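Local coordinates for protein translation initiation factor eIF-2B (Pyrococcus horikoshii, PDB 1VB5) that probably serves as the regulatory subunit of archaeal initiation factor 2B, which catalyses the exchange of GDP for GTP on initiation factor 2, at residues B[59-64]-B[249-254]; B[93-98]-B[263-268]; B[97-102]-B[217-222]; B[203-208]-B[256-261]. All coordinates share one frame; numbering follows the deposited sequence.

Contact 1. Residues B[59-64]-B[249-254]; sequences NPSMAS and VLFDVT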
loop_
_atom_site.group_PDB
_atom_site.type_symbol
_atom_site.label_atom_id
_atom_site.label_comp_id
_atom_site.label_asym_id
_atom_site.label_seq_id
_atom_site.Cartn_x
_atom_site.Cartn_y
_atom_site.Cartn_z
ATOM N N ASN B 59 13.911 19.069 2.801
ATOM C CA ASN B 59 12.845 18.149 3.181
ATOM C C ASN B 59 12.368 18.477 4.589
ATOM O O ASN B 59 12.922 17.989 5.576
ATOM C CB ASN B 59 13.327 16.699 3.131
ATOM C CG ASN B 59 12.187 15.707 3.308
ATOM O OD1 ASN B 59 11.283 15.923 4.118
ATOM N ND2 ASN B 59 12.230 14.611 2.560
ATOM N N PRO B 60 11.331 19.322 4.701
ATOM C CA PRO B 60 10.777 19.719 5.999
ATOM C C PRO B 60 10.231 18.543 6.814
ATOM O O PRO B 60 9.825 18.723 7.961
ATOM C CB PRO B 60 9.684 20.716 5.619
ATOM C CG PRO B 60 10.200 21.313 4.340
ATOM C CD PRO B 60 10.713 20.096 3.610
ATOM N N SER B 61 10.219 17.349 6.222
ATOM C CA SER B 61 9.724 16.156 6.914
ATOM C C SER B 61 10.830 15.441 7.693
ATOM O O SER B 61 10.556 14.524 8.465
ATOM C CB SER B 61 9.100 15.168 5.915
ATOM O OG SER B 61 7.926 15.691 5.314
ATOM N N MET B 62 12.076 15.854 7.485
ATOM C CA MET B 62 13.199 15.224 8.172
ATOM C C MET B 62 13.774 16.100 9.277
ATOM O O MET B 62 14.377 17.144 9.020
ATOM C CB MET B 62 14.294 14.857 7.169
ATOM C CG MET B 62 13.915 13.698 6.261
ATOM S SD MET B 62 15.263 13.195 5.182
ATOM C CE MET B 62 14.480 11.874 4.235
ATOM N N ALA B 63 13.580 15.653 10.512
ATOM C CA ALA B 63 14.053 16.379 11.682
ATOM C C ALA B 63 15.573 16.455 11.755
ATOM O O ALA B 63 16.119 17.350 12.391
ATOM C CB ALA B 63 13.507 15.726 12.946
ATOM N N SER B 64 16.253 15.516 11.108
ATOM C CA SER B 64 17.707 15.496 11.135
ATOM C C SER B 64 18.268 16.776 10.527
ATOM O O SER B 64 19.266 17.314 11.008
ATOM C CB SER B 64 18.240 14.278 10.379
ATOM O OG SER B 64 17.906 14.347 9.007
ATOM N N VAL B 249 2.236 12.084 -2.084
ATOM C CA VAL B 249 2.648 12.612 -0.786
ATOM C C VAL B 249 3.574 11.528 -0.253
ATOM O O VAL B 249 3.137 10.409 0.037
ATOM C CB VAL B 249 1.435 12.795 0.165
ATOM C CG1 VAL B 249 1.895 13.339 1.517
ATOM C CG2 VAL B 249 0.422 13.751 -0.464
ATOM N N LEU B 250 4.853 11.862 -0.131
ATOM C CA LEU B 250 5.864 10.901 0.296
ATOM C C LEU B 250 5.901 10.485 1.757
ATOM O O LEU B 250 6.403 9.407 2.074
ATOM C CB LEU B 250 7.247 11.411 -0.113
ATOM C CG LEU B 250 7.487 11.515 -1.623
ATOM C CD1 LEU B 250 8.609 12.494 -1.888
ATOM C CD2 LEU B 250 7.805 10.137 -2.200
ATOM N N PHE B 251 5.379 11.313 2.655
ATOM C CA PHE B 251 5.426 10.951 4.062
ATOM C C PHE B 251 4.088 10.973 4.772
ATOM O O PHE B 251 3.165 11.692 4.387
ATOM C CB PHE B 251 6.425 11.844 4.804
ATOM C CG PHE B 251 7.771 11.912 4.142
ATOM C CD1 PHE B 251 8.038 12.878 3.181
ATOM C CD2 PHE B 251 8.759 10.988 4.453
ATOM C CE1 PHE B 251 9.279 12.924 2.535
ATOM C CE2 PHE B 251 9.998 11.023 3.814
ATOM C CZ PHE B 251 10.257 11.993 2.853
ATOM N N ASP B 252 4.003 10.165 5.820
ATOM C CA ASP B 252 2.794 10.052 6.606
ATOM C C ASP B 252 3.081 10.198 8.083
ATOM O O ASP B 252 4.228 10.374 8.492
ATOM C CB ASP B 252 2.146 8.694 6.372
ATOM C CG ASP B 252 2.859 7.547 7.121
ATOM O OD1 ASP B 252 4.058 7.304 6.891
ATOM O OD2 ASP B 252 2.201 6.875 7.940
ATOM N N VAL B 253 2.019 10.089 8.874
ATOM C CA VAL B 253 2.106 10.211 10.319
ATOM C C VAL B 253 1.463 9.031 11.048
ATOM O O VAL B 253 0.311 8.674 10.788
ATOM C CB VAL B 253 1.415 11.503 10.785
ATOM C CG1 VAL B 253 1.604 11.683 12.286
ATOM C CG2 VAL B 253 1.980 12.689 10.027
ATOM N N THR B 254 2.215 8.424 11.963
ATOM C CA THR B 254 1.702 7.314 12.750
ATOM C C THR B 254 1.558 7.708 14.223
ATOM O O THR B 254 2.529 8.124 14.867
ATOM C CB THR B 254 2.623 6.078 12.676
ATOM O OG1 THR B 254 2.714 5.618 11.321
ATOM C CG2 THR B 254 2.070 4.959 13.547
#
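Asn-59 sends its side-chain amide toward the ring of Phe-251, with ND2 3.3 Å from CZ and the amide plane turned 66° from that of the ring. The other end of the same amide works within its own segment: OD1 accepts from the backbone N of Ser-61 at 2.8 Å, in the carbonyl plane. This Asx turn fixes the rotation of the amide and leaves ND2 directed at the ring, a task suited to a side chain with both an acceptor and a flat NH2 end. Pro-60 fits the second position of the type I turn running from Asn-59 to Met-62, which links helix 41-58 to helix 63-71 and sets the helical N-terminal part of the chain against strand 251-254, an outer strand of a small antiparallel sheet. Ser-61 follows, laying CB over one face of Phe-251 in a CH-pi contact 4.0 Å from the centroid. Because its OG lies anti to the carbonyl carbon (chi1 -66°), the hydroxyl passes the rim near CD1 and bonds with Met-233 O and Met-235 N; serine is small enough for both roles. Met-62 closes the series with its extended, flexible thioether chain, whose CE comes within 4.4 Å of Phe-251 CZ.

Contact 2. Residues B[93-98]-B[263-268]; sequences EEAKRE and ITELGI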
loop_
_atom_site.group_PDB
_atom_site.type_symbol
_atom_site.label_atom_id
_atom_site.label_comp_id
_atom_site.label_asym_id
_atom_site.label_seq_id
_atom_site.Cartn_x
_atom_site.Cartn_y
_atom_site.Cartn_z
ATOM N N GLU B 93 27.238 8.849 13.263
ATOM C CA GLU B 93 27.848 7.531 13.130
ATOM C C GLU B 93 27.818 6.764 14.451
ATOM O O GLU B 93 27.479 5.581 14.486
ATOM C CB GLU B 93 29.294 7.670 12.634
ATOM C CG GLU B 93 29.940 6.360 12.185
ATOM C CD GLU B 93 30.524 5.541 13.334
ATOM O OE1 GLU B 93 30.838 4.346 13.114
ATOM O OE2 GLU B 93 30.683 6.090 14.450
ATOM N N GLU B 94 28.167 7.443 15.537
ATOM C CA GLU B 94 28.179 6.815 16.850
ATOM C C GLU B 94 26.758 6.438 17.255
ATOM O O GLU B 94 26.517 5.359 17.805
ATOM C CB GLU B 94 28.777 7.771 17.883
ATOM C CG GLU B 94 28.924 7.177 19.271
ATOM C CD GLU B 94 29.547 8.153 20.260
ATOM O OE1 GLU B 94 30.654 8.666 19.979
ATOM O OE2 GLU B 94 28.929 8.405 21.317
ATOM N N ALA B 95 25.819 7.334 16.975
ATOM C CA ALA B 95 24.419 7.101 17.311
ATOM C C ALA B 95 23.892 5.868 16.582
ATOM O O ALA B 95 23.301 4.983 17.203
ATOM C CB ALA B 95 23.579 8.328 16.949
ATOM N N LYS B 96 24.117 5.806 15.271
ATOM C CA LYS B 96 23.657 4.675 14.477
ATOM C C LYS B 96 24.225 3.351 14.988
ATOM O O LYS B 96 23.495 2.369 15.108
ATOM C CB LYS B 96 24.024 4.863 13.000
ATOM C CG LYS B 96 23.463 3.768 12.076
ATOM C CD LYS B 96 23.852 3.989 10.612
ATOM C CE LYS B 96 23.237 5.271 10.060
ATOM N NZ LYS B 96 23.669 5.564 8.656
ATOM N N ARG B 97 25.521 3.325 15.289
ATOM C CA ARG B 97 26.159 2.109 15.788
ATOM C C ARG B 97 25.563 1.640 17.115
ATOM O O ARG B 97 25.263 0.454 17.293
ATOM C CB ARG B 97 27.664 2.334 15.957
ATOM C CG ARG B 97 28.465 2.182 14.670
ATOM C CD ARG B 97 28.500 0.715 14.245
ATOM N NE ARG B 97 29.229 0.488 12.996
ATOM C CZ ARG B 97 29.522 -0.719 12.513
ATOM N NH1 ARG B 97 29.153 -1.813 13.174
ATOM N NH2 ARG B 97 30.182 -0.837 11.368
ATOM N N GLU B 98 25.386 2.571 18.045
ATOM C CA GLU B 98 24.834 2.229 19.350
ATOM C C GLU B 98 23.365 1.812 19.250
ATOM O O GLU B 98 22.926 0.884 19.929
ATOM C CB GLU B 98 24.982 3.414 20.311
ATOM C CG GLU B 98 24.610 3.092 21.751
ATOM C CD GLU B 98 25.227 1.789 22.235
ATOM O OE1 GLU B 98 26.404 1.527 21.896
ATOM O OE2 GLU B 98 24.540 1.029 22.956
ATOM N N ILE B 263 13.402 2.953 19.255
ATOM C CA ILE B 263 14.768 2.517 19.523
ATOM C C ILE B 263 15.735 3.656 19.265
ATOM O O ILE B 263 15.898 4.091 18.128
ATOM C CB ILE B 263 15.145 1.318 18.627
ATOM C CG1 ILE B 263 14.055 0.244 18.718
ATOM C CG2 ILE B 263 16.482 0.727 19.076
ATOM C CD1 ILE B 263 14.214 -0.894 17.737
ATOM N N THR B 264 16.359 4.162 20.323
ATOM C CA THR B 264 17.317 5.259 20.172
ATOM C C THR B 264 18.694 4.779 20.613
ATOM O O THR B 264 18.828 3.688 21.172
ATOM C CB THR B 264 16.947 6.474 21.042
ATOM O OG1 THR B 264 17.213 6.165 22.418
ATOM C CG2 THR B 264 15.472 6.831 20.875
ATOM N N GLU B 265 19.712 5.603 20.377
ATOM C CA GLU B 265 21.070 5.243 20.759
ATOM C C GLU B 265 21.213 5.288 22.280
ATOM O O GLU B 265 22.206 4.816 22.824
ATOM C CB GLU B 265 22.095 6.188 20.103
ATOM C CG GLU B 265 22.088 7.616 20.637
ATOM C CD GLU B 265 21.045 8.503 19.978
ATOM O OE1 GLU B 265 20.028 7.978 19.468
ATOM O OE2 GLU B 265 21.239 9.738 19.988
ATOM N N LEU B 266 20.210 5.849 22.956
ATOM C CA LEU B 266 20.207 5.952 24.418
ATOM C C LEU B 266 19.322 4.877 25.037
ATOM O O LEU B 266 19.171 4.814 26.255
ATOM C CB LEU B 266 19.689 7.327 24.856
ATOM C CG LEU B 266 20.430 8.564 24.336
ATOM C CD1 LEU B 266 19.690 9.833 24.751
ATOM C CD2 LEU B 266 21.853 8.559 24.876
ATOM N N GLY B 267 18.736 4.034 24.198
ATOM C CA GLY B 267 17.866 2.984 24.696
ATOM C C GLY B 267 16.486 3.089 24.072
ATOM O O GLY B 267 16.199 4.024 23.327
ATOM N N ILE B 268 15.626 2.127 24.373
ATOM C CA ILE B 268 14.277 2.131 23.827
ATOM C C ILE B 268 13.356 3.006 24.676
ATOM O O ILE B 268 13.138 2.739 25.854
ATOM C CB ILE B 268 13.720 0.695 23.751
ATOM C CG1 ILE B 268 14.677 -0.171 22.922
ATOM C CG2 ILE B 268 12.314 0.712 23.154
ATOM C CD1 ILE B 268 14.276 -1.631 22.793
#
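Glu-265 presses its CB against the carbonyl of Ala-95, at 3.4 Å from O, while its CG and CD run past the Ala-95 methyl. One helical turn on, Glu-98 sets CG 3.1 Å from Glu-265 O and CB 4.0 Å from Glu-265 CB. These approaches, gathered on the backbone and CB of Glu-265, make up the close part of the contact, and alanine suits it: the short methyl lets the turn lie close to the helix backbone. CG of Glu-265 stands between its own backbone N and carbonyl carbon (chi1 70°), and a further bend at chi2 folds the chain back along the helix. The carboxylate is thereby delivered to the backbone N of Thr-220, from which OE1 accepts. The residue sits in a type I turn from Thr-264 to Gly-267, the tight hairpin joining strand 261-264 to strand 267-269, the antiparallel edge of an otherwise parallel sheet. Thr-264 OG1 stiffens the hairpin as the acceptor of an ST turn, taking the N-H of Leu-266 at 3.1 Å. Gly-267 closes the turn with backbone angles (phi 123°, psi 175°) that suit glycine. The open side is the outer part of Glu-98, a partly exposed residue: its aliphatic root packs on the turn, but its carboxylate takes no part across the contact.

Contact 3. Residues B[97-102]-B[217-222]; sequences RELASI and AAETYK
Segments 97-102 and 217-222 come nearest at Leu-99 and Glu-219, whose CA atoms stand 7.0 Å apart, a separation bridged by one leucine side chain and by no hydrogen bond between the two segments. Leu-99 reaches across with CG anti to its backbone N (chi1 -167°), and its two methyls divide the work. CD2 goes to the end of the strand, 4.1 Å from the methyl of Ala-217. CD1 reaches further along the loop, 3.7 Å from the carbonyl carbon of Ala-218 and 3.6 Å from CG of Glu-219. A branched apolar group suits this place, since it can touch strand and loop together, and the small Ala-217 leaves room for it. The sheet has the strand order of a Rossmann-like fold, in which loops leave the C-terminal ends of the parallel strands; here one such loop is packed against the long helix. Glu-219 crosses Leu-99 at about a right angle, offering its aliphatic CG to the methyl, with the carboxylate carbon CD a little beyond. That buried carboxylate is shared: Glu-219 OE2 is hydrogen-bonded to Thr-121 OG1 near the start of helix 120-131, and Glu-219 OE1 forms a salt bridge with Lys-222 NZ at 3.3 Å, a weak hydrogen bond. Lysine suits the site because its long, nearly fully extended chain reaches from the end of 3-10 segment 220-222 back to Glu-219, whose O also accepts from Lys-222 N. Ile-125 and Ile-263 continue the apolar surroundings of Leu-99.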
loop_
_atom_site.group_PDB
_atom_site.type_symbol
_atom_site.label_atom_id
_atom_site.label_comp_id
_atom_site.label_asym_id
_atom_site.label_seq_id
_atom_site.Cartn_x
_atom_site.Cartn_y
_atom_site.Cartn_z
ATOM N N ARG B 97 25.521 3.325 15.289
ATOM C CA ARG B 97 26.159 2.109 15.788
ATOM C C ARG B 97 25.563 1.640 17.115
ATOM O O ARG B 97 25.263 0.454 17.293
ATOM C CB ARG B 97 27.664 2.334 15.957
ATOM C CG ARG B 97 28.465 2.182 14.670
ATOM C CD ARG B 97 28.500 0.715 14.245
ATOM N NE ARG B 97 29.229 0.488 12.996
ATOM C CZ ARG B 97 29.522 -0.719 12.513
ATOM N NH1 ARG B 97 29.153 -1.813 13.174
ATOM N NH2 ARG B 97 30.182 -0.837 11.368
ATOM N N GLU B 98 25.386 2.571 18.045
ATOM C CA GLU B 98 24.834 2.229 19.350
ATOM C C GLU B 98 23.365 1.812 19.250
ATOM O O GLU B 98 22.926 0.884 19.929
ATOM C CB GLU B 98 24.982 3.414 20.311
ATOM C CG GLU B 98 24.610 3.092 21.751
ATOM C CD GLU B 98 25.227 1.789 22.235
ATOM O OE1 GLU B 98 26.404 1.527 21.896
ATOM O OE2 GLU B 98 24.540 1.029 22.956
ATOM N N LEU B 99 22.608 2.491 18.396
ATOM C CA LEU B 99 21.195 2.162 18.233
ATOM C C LEU B 99 21.097 0.754 17.638
ATOM O O LEU B 99 20.281 -0.065 18.077
ATOM C CB LEU B 99 20.514 3.190 17.318
ATOM C CG LEU B 99 18.976 3.228 17.239
ATOM C CD1 LEU B 99 18.542 4.473 16.487
ATOM C CD2 LEU B 99 18.442 1.979 16.552
ATOM N N ALA B 100 21.951 0.474 16.655
ATOM C CA ALA B 100 21.962 -0.832 16.001
ATOM C C ALA B 100 22.171 -1.953 17.013
ATOM O O ALA B 100 21.482 -2.980 16.970
ATOM C CB ALA B 100 23.058 -0.879 14.932
ATOM N N SER B 101 23.120 -1.754 17.925
ATOM C CA SER B 101 23.420 -2.755 18.942
ATOM C C SER B 101 22.217 -3.026 19.838
ATOM O O SER B 101 21.955 -4.170 20.217
ATOM C CB SER B 101 24.602 -2.302 19.800
ATOM O OG SER B 101 24.868 -3.256 20.811
ATOM N N ILE B 102 21.492 -1.968 20.178
ATOM C CA ILE B 102 20.314 -2.088 21.026
ATOM C C ILE B 102 19.158 -2.732 20.251
ATOM O O ILE B 102 18.435 -3.572 20.787
ATOM C CB ILE B 102 19.888 -0.704 21.551
ATOM C CG1 ILE B 102 20.991 -0.155 22.465
ATOM C CG2 ILE B 102 18.544 -0.805 22.286
ATOM C CD1 ILE B 102 20.761 1.255 22.946
ATOM N N ALA B 217 12.744 2.802 14.777
ATOM C CA ALA B 217 14.156 3.062 15.041
ATOM C C ALA B 217 14.458 4.504 14.667
ATOM O O ALA B 217 14.361 4.881 13.498
ATOM C CB ALA B 217 15.026 2.116 14.218
ATOM N N ALA B 218 14.819 5.312 15.657
ATOM C CA ALA B 218 15.121 6.712 15.392
ATOM C C ALA B 218 16.184 7.272 16.325
ATOM O O ALA B 218 16.003 7.291 17.540
ATOM C CB ALA B 218 13.853 7.545 15.506
ATOM N N GLU B 219 17.299 7.723 15.757
ATOM C CA GLU B 219 18.348 8.306 16.577
ATOM C C GLU B 219 17.787 9.602 17.150
ATOM O O GLU B 219 16.865 10.197 16.586
ATOM C CB GLU B 219 19.606 8.609 15.749
ATOM C CG GLU B 219 20.333 7.374 15.244
ATOM C CD GLU B 219 19.827 6.895 13.890
ATOM O OE1 GLU B 219 18.692 7.252 13.511
ATOM O OE2 GLU B 219 20.565 6.151 13.208
ATOM N N THR B 220 18.351 10.028 18.273
ATOM C CA THR B 220 17.928 11.245 18.946
ATOM C C THR B 220 17.914 12.500 18.066
ATOM O O THR B 220 17.098 13.397 18.276
ATOM C CB THR B 220 18.816 11.473 20.194
ATOM O OG1 THR B 220 18.328 10.653 21.264
ATOM C CG2 THR B 220 18.818 12.924 20.614
ATOM N N TYR B 221 18.802 12.576 17.080
ATOM C CA TYR B 221 18.826 13.756 16.225
ATOM C C TYR B 221 17.655 13.755 15.240
ATOM O O TYR B 221 17.541 14.644 14.398
ATOM C CB TYR B 221 20.179 13.884 15.497
ATOM C CG TYR B 221 20.495 12.796 14.495
ATOM C CD1 TYR B 221 19.903 12.790 13.231
ATOM C CD2 TYR B 221 21.372 11.762 14.816
ATOM C CE1 TYR B 221 20.174 11.779 12.313
ATOM C CE2 TYR B 221 21.648 10.744 13.907
ATOM C CZ TYR B 221 21.044 10.759 12.660
ATOM O OH TYR B 221 21.295 9.741 11.763
ATOM N N LYS B 222 16.778 12.760 15.359
ATOM C CA LYS B 222 15.602 12.683 14.493
ATOM C C LYS B 222 14.357 13.126 15.258
ATOM O O LYS B 222 13.254 13.159 14.711
ATOM C CB LYS B 222 15.424 11.264 13.944
ATOM C CG LYS B 222 16.481 10.901 12.914
ATOM C CD LYS B 222 16.344 9.475 12.415
ATOM C CE LYS B 222 17.223 9.249 11.191
ATOM N NZ LYS B 222 17.082 7.867 10.661
#

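Contact 4. Residues B[203-208]-B[256-261]; sequences LALACH and WKYVRG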
loop_
_atom_site.group_PDB
_atom_site.type_symbol
_atom_site.label_atom_id
_atom_site.label_comp_id
_atom_site.label_asym_id
_atom_site.label_seq_id
_atom_site.Cartn_x
_atom_site.Cartn_y
_atom_site.Cartn_z
ATOM N N LEU B 203 0.795 0.033 7.937
ATOM C CA LEU B 203 1.511 -1.115 8.479
ATOM C C LEU B 203 1.233 -1.141 9.979
ATOM O O LEU B 203 0.968 -2.196 10.560
ATOM C CB LEU B 203 3.021 -0.973 8.248
ATOM C CG LEU B 203 3.896 -2.228 8.150
ATOM C CD1 LEU B 203 5.332 -1.890 8.519
ATOM C CD2 LEU B 203 3.372 -3.306 9.049
ATOM N N ALA B 204 1.291 0.036 10.597
ATOM C CA ALA B 204 1.064 0.158 12.033
ATOM C C ALA B 204 -0.337 -0.320 12.405
ATOM O O ALA B 204 -0.514 -1.033 13.392
ATOM C CB ALA B 204 1.267 1.612 12.478
ATOM N N LEU B 205 -1.334 0.060 11.613
ATOM C CA LEU B 205 -2.707 -0.353 11.903
ATOM C C LEU B 205 -2.883 -1.859 11.798
ATOM O O LEU B 205 -3.481 -2.479 12.671
ATOM C CB LEU B 205 -3.694 0.344 10.955
ATOM C CG LEU B 205 -3.830 1.866 11.096
ATOM C CD1 LEU B 205 -4.776 2.407 10.018
ATOM C CD2 LEU B 205 -4.352 2.207 12.485
ATOM N N ALA B 206 -2.350 -2.452 10.733
ATOM C CA ALA B 206 -2.485 -3.893 10.522
ATOM C C ALA B 206 -1.781 -4.715 11.591
ATOM O O ALA B 206 -2.298 -5.730 12.066
ATOM C CB ALA B 206 -1.939 -4.271 9.144
ATOM N N CYS B 207 -0.584 -4.287 11.962
ATOM C CA CYS B 207 0.165 -5.014 12.968
ATOM C C CYS B 207 -0.506 -4.914 14.353
ATOM O O CYS B 207 -0.453 -5.856 15.146
ATOM C CB CYS B 207 1.614 -4.508 12.966
ATOM S SG CYS B 207 2.682 -5.159 11.616
ATOM N N HIS B 208 -1.157 -3.790 14.642
ATOM C CA HIS B 208 -1.849 -3.643 15.925
ATOM C C HIS B 208 -3.054 -4.590 15.959
ATOM O O HIS B 208 -3.352 -5.220 16.975
ATOM C CB HIS B 208 -2.343 -2.206 16.112
ATOM C CG HIS B 208 -3.299 -2.036 17.255
ATOM N ND1 HIS B 208 -2.893 -2.001 18.573
ATOM C CD2 HIS B 208 -4.648 -1.898 17.275
ATOM C CE1 HIS B 208 -3.948 -1.848 19.354
ATOM N NE2 HIS B 208 -5.025 -1.783 18.592
ATOM N N TRP B 256 1.316 7.531 18.248
ATOM C CA TRP B 256 2.140 6.732 19.146
ATOM C C TRP B 256 1.429 5.490 19.687
ATOM O O TRP B 256 2.083 4.503 20.017
ATOM C CB TRP B 256 2.651 7.578 20.323
ATOM C CG TRP B 256 1.574 8.296 21.095
ATOM C CD1 TRP B 256 1.214 9.607 20.968
ATOM C CD2 TRP B 256 0.696 7.732 22.079
ATOM N NE1 TRP B 256 0.166 9.894 21.809
ATOM C CE2 TRP B 256 -0.171 8.762 22.504
ATOM C CE3 TRP B 256 0.561 6.458 22.646
ATOM C CZ2 TRP B 256 -1.167 8.557 23.468
ATOM C CZ3 TRP B 256 -0.426 6.252 23.602
ATOM C CH2 TRP B 256 -1.280 7.299 24.003
ATOM N N LYS B 257 0.097 5.517 19.763
ATOM C CA LYS B 257 -0.623 4.368 20.315
ATOM C C LYS B 257 -0.468 3.066 19.537
ATOM O O LYS B 257 -0.925 2.015 19.982
ATOM C CB LYS B 257 -2.108 4.696 20.528
ATOM C CG LYS B 257 -2.958 4.900 19.277
ATOM C CD LYS B 257 -4.354 5.343 19.706
ATOM C CE LYS B 257 -5.323 5.499 18.544
ATOM N NZ LYS B 257 -6.657 5.991 19.022
ATOM N N TYR B 258 0.185 3.129 18.384
ATOM C CA TYR B 258 0.424 1.933 17.582
ATOM C C TYR B 258 1.913 1.569 17.625
ATOM O O TYR B 258 2.351 0.632 16.958
ATOM C CB TYR B 258 0.004 2.171 16.133
ATOM C CG TYR B 258 -1.452 2.532 15.978
ATOM C CD1 TYR B 258 -1.828 3.795 15.531
ATOM C CD2 TYR B 258 -2.454 1.609 16.274
ATOM C CE1 TYR B 258 -3.168 4.135 15.377
ATOM C CE2 TYR B 258 -3.799 1.936 16.125
ATOM C CZ TYR B 258 -4.147 3.201 15.672
ATOM O OH TYR B 258 -5.469 3.525 15.481
ATOM N N VAL B 259 2.678 2.310 18.425
ATOM C CA VAL B 259 4.119 2.093 18.553
ATOM C C VAL B 259 4.500 1.508 19.915
ATOM O O VAL B 259 4.195 2.103 20.954
ATOM C CB VAL B 259 4.881 3.429 18.359
ATOM C CG1 VAL B 259 6.385 3.209 18.490
ATOM C CG2 VAL B 259 4.536 4.037 16.996
ATOM N N ARG B 260 5.151 0.343 19.907
ATOM C CA ARG B 260 5.598 -0.306 21.140
ATOM C C ARG B 260 6.675 0.565 21.783
ATOM O O ARG B 260 6.638 0.853 22.977
ATOM C CB ARG B 260 6.229 -1.677 20.860
ATOM C CG ARG B 260 5.293 -2.867 20.694
ATOM C CD ARG B 260 4.516 -3.170 21.954
ATOM N NE ARG B 260 3.374 -2.278 22.084
ATOM C CZ ARG B 260 2.678 -2.120 23.199
ATOM N NH1 ARG B 260 3.007 -2.802 24.289
ATOM N NH2 ARG B 260 1.658 -1.270 23.223
ATOM N N GLY B 261 7.656 0.954 20.977
ATOM C CA GLY B 261 8.742 1.779 21.474
ATOM C C GLY B 261 9.571 2.356 20.349
ATOM O O GLY B 261 9.461 1.924 19.202
HETATM O O HOH W 1 0.942 -1.375 15.655
#
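Tyr-258 is gripped from several sides by helix 200-209. Leu-205 sets CD2 over one face of its ring, 3.7 Å from the centroid and closest to CZ at 3.3 Å, a CH-pi contact displaced toward the hydroxyl end. His-208, one turn on, has CG anti to its backbone N (chi1 168°), which brings the imidazole to the tyrosine as a T-shaped pair: Tyr-258 turns its edge to the imidazole face, with centroids 5.5 Å apart and planes at 74°. At the root of the side chain, Ala-204 CB lies 3.9 Å from Tyr-258 CB, and so small a residue lets the backbones draw near. A water bridges the two backbones, donating to Ala-204 O at 2.7 Å and to Tyr-258 O at 2.8 Å; the former also takes the helical bond from His-208 N. The second face of the ring is covered at its centre by CG of Lys-257. Further out, the turn that carries the ring is shaped by the bond of Val-259 N to Trp-256 O, and the helix is tied by the disulfide from Cys-207 to Cys-175 of helix 171-175. Leu-205 and Tyr-258 both pack on Glu-209 of the second subunit, which makes them part of the subunit interface. The helix that carries Ala-204 leads into strand 214-217 and lies over its Phe-214, while Arg-260 and Gly-261 pair with that same strand as the chain enters strand 261-264.

Contacts 2 and 3 are practically one site, their centres 3 Å apart: both use helix 78-106, and Glu-265 OE1 meets Thr-220 N at 2.9 Å while Ile-263 O meets Ala-218 N at 3.0 Å, joining hairpin to loop. Contact 1 lies about 18 Å from contact 3 between centres, yet Ser-64 CB packs on Tyr-221 CD1 at 3.6 Å and Ala-63 CB on Lys-222 O, which brings the start of helix 63-71 against the loop of contact 3. Contact 4 belongs to the Rossmann-like part; Thr-254 CG2 reaches Ala-204 CB at 3.6 Å, connecting it to contact 1, and these two contacts also touch the second subunit, as contacts 2 and 3 do not.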